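Local coordinates for protein putative metal-dependent phosphoesterase (Bifidobacterium adolescentis, PDB 3O0F) that acts as a metal-dependent phosphoesterase of the PHP family, holding two iron ions, a zinc ion and AMP in its active-site cleft, at residues A[49-54]-A[74-79]; A[18-23]-A[259-264]. All coordinates share one frame; numbering follows the deposited sequence.

How the contacts relate
From the N terminus, the end of strand 15-19 forms the start of 18-23, whose partner comes only near the C-terminal end. After helix 30-39, strand 44-47 gives way to loop 49-54; after helix 56-66, strand 70-80 brings in 74-79 and closes contact 1. More than two hundred residues after 18-23, the loop following strand 255-258 supplies 259-264 and closes contact 2, so contact 1 is nested inside the larger loop. Contact 2 thereby joins the outermost strands of the sheet, while contact 1 lies between neighbouring strands. Asp49 OD1 accepts from Thr21 N, and the two contacts share the zinc ion and one iron ion.

Contact 1: A[49-54]-A[74-79]; sequences DHDTTA and TEITAV. With ZN (zinc ion), chain C; FE (Fe (III) ion), chain D; FE (Fe (III) ion), chain E.
Thr74 meets loop 49-54 with both side-chain branches. Its OG1 donates to Thr52 O at 2.8 Å from above the carbonyl plane, and is also hydrogen-bonded to Tyr92; OG1 lies beside the backbone N (chi1 -65°), which puts CG2 anti to that N and against the loop, 3.4 Å from Asp49 O. Glu75 then makes the single beta bridge, with His50: Glu75 N donates to Asp49 O, and Asp51 N to Glu75 O, each at 2.9 Å. Both side chains then run side by side, ring and carboxylate planes 15° apart, to different metals. His50 NE2 binds the zinc ion at 2.1 Å, whereas Glu75 spans both iron ions, one per carboxylate oxygen. A water in the plane of the His50 ring accepts from His50 ND1 at 2.6 Å and donates to Glu75 O and Thr77 OG1, so zinc on NE2 and this water together fix the ring's rotation. Past Ile76, whose CA lies near Asp51 OD1, Asp51 holds Thr77 twice: Thr77 N reaches Asp51 OD1 at 3.0 Å, almost straight at 174°, and Thr77 OG1 uses the syn lone pair of Asp51 OD2 at 2.5 Å. With an alanine at Asp51, both Thr77 donors would probably lose their acceptor, and Arg110 of the AMP pocket a salt-bridge partner. Strand 70-80 sits between strands 44-47 and 83-90, and Ile76 packs on helices 97-124 and 185-194.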
loop_
_atom_site.group_PDB
_atom_site.type_symbol
_atom_site.label_atom_id
_atom_site.label_comp_id
_atom_site.label_asym_id
_atom_site.label_seq_id
_atom_site.Cartn_x
_atom_site.Cartn_y
_atom_site.Cartn_z
ATOM N N ASP A 49 -5.396 0.458 -1.026
ATOM C CA ASP A 49 -5.252 -0.988 -0.981
ATOM C C ASP A 49 -4.292 -1.570 -2.041
ATOM O O ASP A 49 -4.083 -0.978 -3.099
ATOM C CB ASP A 49 -6.622 -1.665 -1.104
ATOM C CG ASP A 49 -7.463 -1.490 0.152
ATOM O OD1 ASP A 49 -6.970 -1.907 1.230
ATOM O OD2 ASP A 49 -8.584 -0.943 0.047
ATOM N N HIS A 50 -3.742 -2.746 -1.737
ATOM C CA HIS A 50 -2.767 -3.435 -2.593
ATOM C C HIS A 50 -3.414 -3.884 -3.906
ATOM O O HIS A 50 -4.422 -4.572 -3.879
ATOM C CB HIS A 50 -2.243 -4.676 -1.876
ATOM C CG HIS A 50 -1.474 -4.370 -0.646
ATOM N ND1 HIS A 50 -0.150 -3.992 -0.685
ATOM C CD2 HIS A 50 -1.832 -4.376 0.662
ATOM C CE1 HIS A 50 0.269 -3.760 0.544
ATOM N NE2 HIS A 50 -0.722 -4.011 1.375
ATOM N N ASP A 51 -2.846 -3.445 -5.031
ATOM C CA ASP A 51 -3.147 -3.979 -6.387
ATOM C C ASP A 51 -4.646 -4.017 -6.781
ATOM O O ASP A 51 -5.116 -4.978 -7.378
ATOM C CB ASP A 51 -2.494 -5.355 -6.513
ATOM C CG ASP A 51 -1.024 -5.320 -6.156
ATOM O OD1 ASP A 51 -0.299 -4.534 -6.803
ATOM O OD2 ASP A 51 -0.581 -6.050 -5.230
ATOM N N THR A 52 -5.386 -2.980 -6.390
ATOM C CA THR A 52 -6.830 -2.943 -6.584
ATOM C C THR A 52 -7.413 -1.533 -6.451
ATOM O O THR A 52 -6.851 -0.657 -5.765
ATOM C CB THR A 52 -7.557 -3.863 -5.553
ATOM O OG1 THR A 52 -8.935 -4.038 -5.929
ATOM C CG2 THR A 52 -7.458 -3.277 -4.102
ATOM N N THR A 53 -8.582 -1.354 -7.076
ATOM C CA THR A 53 -9.474 -0.205 -6.817
ATOM C C THR A 53 -10.818 -0.668 -6.271
ATOM O O THR A 53 -11.804 0.074 -6.310
ATOM C CB THR A 53 -9.740 0.567 -8.135
ATOM O OG1 THR A 53 -10.363 -0.327 -9.081
ATOM C CG2 THR A 53 -8.437 1.067 -8.700
ATOM N N ALA A 54 -10.886 -1.889 -5.739
ATOM C CA ALA A 54 -12.203 -2.495 -5.410
ATOM C C ALA A 54 -12.980 -1.740 -4.318
ATOM O O ALA A 54 -14.219 -1.743 -4.306
ATOM C CB ALA A 54 -12.036 -4.007 -5.052
ATOM N N THR A 74 -3.979 3.422 -4.725
ATOM C CA THR A 74 -3.693 1.977 -4.780
ATOM C C THR A 74 -2.224 1.808 -4.426
ATOM O O THR A 74 -1.398 2.613 -4.850
ATOM C CB THR A 74 -3.901 1.418 -6.180
ATOM O OG1 THR A 74 -5.269 1.504 -6.554
ATOM C CG2 THR A 74 -3.434 -0.062 -6.256
ATOM N N GLU A 75 -1.865 0.777 -3.669
ATOM C CA GLU A 75 -0.451 0.485 -3.437
ATOM C C GLU A 75 -0.082 -0.673 -4.368
ATOM O O GLU A 75 -0.620 -1.774 -4.285
ATOM C CB GLU A 75 -0.162 0.135 -1.966
ATOM C CG GLU A 75 1.288 -0.159 -1.778
ATOM C CD GLU A 75 1.740 -0.234 -0.319
ATOM O OE1 GLU A 75 0.899 -0.278 0.534
ATOM O OE2 GLU A 75 2.959 -0.148 -0.053
ATOM N N ILE A 76 0.819 -0.396 -5.292
ATOM C CA ILE A 76 1.127 -1.343 -6.342
ATOM C C ILE A 76 2.405 -2.079 -5.970
ATOM O O ILE A 76 3.455 -1.452 -5.716
ATOM C CB ILE A 76 1.319 -0.645 -7.708
ATOM C CG1 ILE A 76 0.091 0.215 -8.026
ATOM C CG2 ILE A 76 1.584 -1.693 -8.829
ATOM C CD1 ILE A 76 0.213 1.050 -9.294
ATOM N N THR A 77 2.311 -3.403 -6.008
ATOM C CA THR A 77 3.456 -4.274 -5.752
ATOM C C THR A 77 4.386 -4.279 -6.974
ATOM O O THR A 77 3.936 -4.507 -8.090
ATOM C CB THR A 77 2.937 -5.745 -5.501
ATOM O OG1 THR A 77 1.834 -5.726 -4.591
ATOM C CG2 THR A 77 4.024 -6.678 -4.932
ATOM N N ALA A 78 5.667 -4.026 -6.770
ATOM C CA ALA A 78 6.595 -3.917 -7.848
ATOM C C ALA A 78 7.991 -4.399 -7.418
ATOM O O ALA A 78 8.219 -4.689 -6.244
ATOM C CB ALA A 78 6.630 -2.460 -8.399
ATOM N N VAL A 79 8.890 -4.515 -8.389
ATOM C CA VAL A 79 10.270 -4.914 -8.132
ATOM C C VAL A 79 11.233 -4.112 -8.990
ATOM O O VAL A 79 10.926 -3.786 -10.134
ATOM C CB VAL A 79 10.503 -6.443 -8.392
ATOM C CG1 VAL A 79 10.047 -6.842 -9.797
ATOM C CG2 VAL A 79 11.971 -6.786 -8.207
HETATM ZN ZN ZN C . -0.831 -3.823 3.486
HETATM FE FE FE D . 4.040 -1.147 1.516
HETATM FE FE FE E . 1.016 0.085 2.655
HETATM O O HOH W 1 1.251 -3.622 -2.845
HETATM O O HOH W 2 1.311 -5.103 -9.096
HETATM O O HOH W 3 3.093 0.072 2.799
#

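Contact 2: A[18-23]-A[259-264]; sequences HCHTVF and GSDWHG. With FE (Fe (III) ion), chain E; ZN (zinc ion), chain C; EDO (1,2-ethanediol), chain G.
His20 and His263 stack where the HxH motif of the PHP domain (His18 and His20), at the end of strand 15-19, meets the DxH motif (Asp261 and His263) beyond strand 255-258. This is the tight part of the contact. Their imidazoles lie in an offset stack, centroids 4.2 Å apart and planes at 18°, with His20 CD2 3.2 Å from His263 CE1. The side chains point the same way yet serve different metals: His20 NE2 binds one iron ion, His263 NE2 the zinc ion, which sits over the centre of the His20 ring. Asp261 O lies in the plane of the His263 ring and accepts from His263 ND1 at 2.7 Å, the donor standing above the carbonyl plane; with zinc on NE2 this leaves the imidazole little freedom to turn.

Asp261 lies alongside His18 with its CG over one face of that imidazole. Asp261 OD1 comes within 3.1 Å of His18 NE2 because both bind the same iron, as does His20; Glu75 is a further ligand. In the second shell, Glu231 holds His18 ND1, while His234 and the iron-bound water hold Asp261 OD2. The backbones are joined by His20 N donating to Trp262 O at 2.8 Å, and more weakly by Asp261 N and Trp262 N, which share His18 O. Gly259 CA packs 3.8 Å from His18 CB.

Between Cys19 and Trp262 the packing is looser: Cys19 CB touches Trp262 CE3 at 4.1 Å, and Leu33 of helix 30-39 lies against both. Trp262 CG stands anti to its backbone N (chi1 -178°), carrying the indole away from the metals, where Gly264 N sits over the centre of one face. In the ring plane, Trp262 NE1 donates at 3.1 Å to O2 of 1,2-ethanediol, probably from the crystallisation liquor.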
loop_
_atom_site.group_PDB
_atom_site.type_symbol
_atom_site.label_atom_id
_atom_site.label_comp_id
_atom_site.label_asym_id
_atom_site.label_seq_id
_atom_site.Cartn_x
_atom_site.Cartn_y
_atom_site.Cartn_z
ATOM N N HIS A 18 -2.065 6.880 3.136
ATOM C CA HIS A 18 -1.593 5.501 3.056
ATOM C C HIS A 18 -2.367 4.593 4.037
ATOM O O HIS A 18 -1.876 4.306 5.130
ATOM C CB HIS A 18 -0.116 5.496 3.387
ATOM C CG HIS A 18 0.605 4.265 2.955
ATOM N ND1 HIS A 18 1.981 4.234 2.785
ATOM C CD2 HIS A 18 0.155 3.011 2.697
ATOM C CE1 HIS A 18 2.333 3.016 2.405
ATOM N NE2 HIS A 18 1.246 2.260 2.347
ATOM N N CYS A 19 -3.561 4.160 3.645
ATOM C CA CYS A 19 -4.469 3.413 4.538
ATOM C C CYS A 19 -5.044 2.211 3.782
ATOM O O CYS A 19 -5.455 2.350 2.624
ATOM C CB CYS A 19 -5.605 4.291 5.044
ATOM S SG CYS A 19 -5.074 5.836 5.792
ATOM N N HIS A 20 -5.011 1.037 4.431
ATOM C CA HIS A 20 -5.500 -0.226 3.886
ATOM C C HIS A 20 -6.799 -0.685 4.568
ATOM O O HIS A 20 -7.017 -0.394 5.744
ATOM C CB HIS A 20 -4.423 -1.291 4.065
ATOM C CG HIS A 20 -3.171 -0.996 3.315
ATOM N ND1 HIS A 20 -2.901 -1.526 2.088
ATOM C CD2 HIS A 20 -2.116 -0.199 3.618
ATOM C CE1 HIS A 20 -1.743 -1.070 1.652
ATOM N NE2 HIS A 20 -1.254 -0.253 2.554
ATOM N N THR A 21 -7.616 -1.448 3.833
ATOM C CA THR A 21 -8.910 -1.890 4.279
ATOM C C THR A 21 -9.054 -3.377 4.037
ATOM O O THR A 21 -8.147 -4.023 3.536
ATOM C CB THR A 21 -10.059 -1.130 3.521
ATOM O OG1 THR A 21 -10.210 -1.649 2.186
ATOM C CG2 THR A 21 -9.794 0.421 3.527
ATOM N N VAL A 22 -10.216 -3.898 4.344
ATOM C CA VAL A 22 -10.585 -5.277 3.988
ATOM C C VAL A 22 -10.504 -5.636 2.499
ATOM O O VAL A 22 -10.422 -6.809 2.176
ATOM C CB VAL A 22 -12.065 -5.623 4.475
ATOM C CG1 VAL A 22 -12.121 -5.714 6.007
ATOM C CG2 VAL A 22 -13.083 -4.647 3.923
ATOM N N PHE A 23 -10.517 -4.655 1.594
ATOM C CA PHE A 23 -10.283 -4.953 0.162
ATOM C C PHE A 23 -8.837 -5.371 -0.129
ATOM O O PHE A 23 -8.533 -5.871 -1.228
ATOM C CB PHE A 23 -10.757 -3.835 -0.736
ATOM C CG PHE A 23 -12.229 -3.697 -0.757
ATOM C CD1 PHE A 23 -13.004 -4.476 -1.614
ATOM C CD2 PHE A 23 -12.866 -2.807 0.101
ATOM C CE1 PHE A 23 -14.392 -4.390 -1.573
ATOM C CE2 PHE A 23 -14.240 -2.706 0.122
ATOM C CZ PHE A 23 -14.995 -3.504 -0.730
ATOM N N GLY A 259 2.236 9.029 5.527
ATOM C CA GLY A 259 1.040 8.270 5.789
ATOM C C GLY A 259 1.314 7.247 6.874
ATOM O O GLY A 259 2.461 7.000 7.208
ATOM N N SER A 260 0.254 6.651 7.410
ATOM C CA SER A 260 0.368 5.754 8.559
ATOM C C SER A 260 0.657 4.318 8.175
ATOM O O SER A 260 1.240 3.600 8.968
ATOM C CB SER A 260 -0.906 5.765 9.366
ATOM O OG SER A 260 -2.004 5.335 8.574
ATOM N N ASP A 261 0.272 3.903 6.966
ATOM C CA ASP A 261 0.212 2.494 6.623
ATOM C C ASP A 261 -0.732 1.759 7.591
ATOM O O ASP A 261 -0.479 0.638 7.976
ATOM C CB ASP A 261 1.596 1.863 6.691
ATOM C CG ASP A 261 1.899 1.031 5.502
ATOM O OD1 ASP A 261 0.939 0.522 4.896
ATOM O OD2 ASP A 261 3.082 0.932 5.156
ATOM N N TRP A 262 -1.822 2.420 7.974
ATOM C CA TRP A 262 -2.821 1.808 8.794
ATOM C C TRP A 262 -3.412 0.587 8.125
ATOM O O TRP A 262 -3.752 0.601 6.931
ATOM C CB TRP A 262 -3.917 2.828 9.046
ATOM C CG TRP A 262 -5.065 2.460 9.907
ATOM C CD1 TRP A 262 -5.100 2.458 11.255
ATOM C CD2 TRP A 262 -6.405 2.211 9.463
ATOM N NE1 TRP A 262 -6.378 2.180 11.697
ATOM C CE2 TRP A 262 -7.204 2.081 10.608
ATOM C CE3 TRP A 262 -7.007 2.104 8.195
ATOM C CZ2 TRP A 262 -8.549 1.789 10.533
ATOM C CZ3 TRP A 262 -8.363 1.845 8.119
ATOM C CH2 TRP A 262 -9.119 1.687 9.291
ATOM N N HIS A 263 -3.546 -0.460 8.925
ATOM C CA HIS A 263 -4.230 -1.672 8.532
ATOM C C HIS A 263 -5.243 -2.040 9.617
ATOM O O HIS A 263 -5.587 -3.213 9.787
ATOM C CB HIS A 263 -3.215 -2.814 8.396
ATOM C CG HIS A 263 -2.297 -2.713 7.216
ATOM N ND1 HIS A 263 -1.355 -1.722 7.058
ATOM C CD2 HIS A 263 -2.142 -3.541 6.159
ATOM C CE1 HIS A 263 -0.673 -1.931 5.950
ATOM N NE2 HIS A 263 -1.132 -3.031 5.388
ATOM N N GLY A 264 -5.691 -1.055 10.385
ATOM C CA GLY A 264 -6.610 -1.318 11.476
ATOM C C GLY A 264 -5.939 -2.149 12.554
ATOM O O GLY A 264 -4.808 -1.865 12.973
HETATM FE FE FE E . 1.016 0.085 2.655
HETATM ZN ZN ZN C . -0.831 -3.823 3.486
HETATM C C1 EDO G . -6.833 4.148 14.645
HETATM O O1 EDO G . -5.482 3.623 14.420
HETATM C C2 EDO G . -7.833 3.117 15.168
HETATM O O2 EDO G . -8.291 2.204 14.133
HETATM O O HOH W 3 3.093 0.072 2.799
#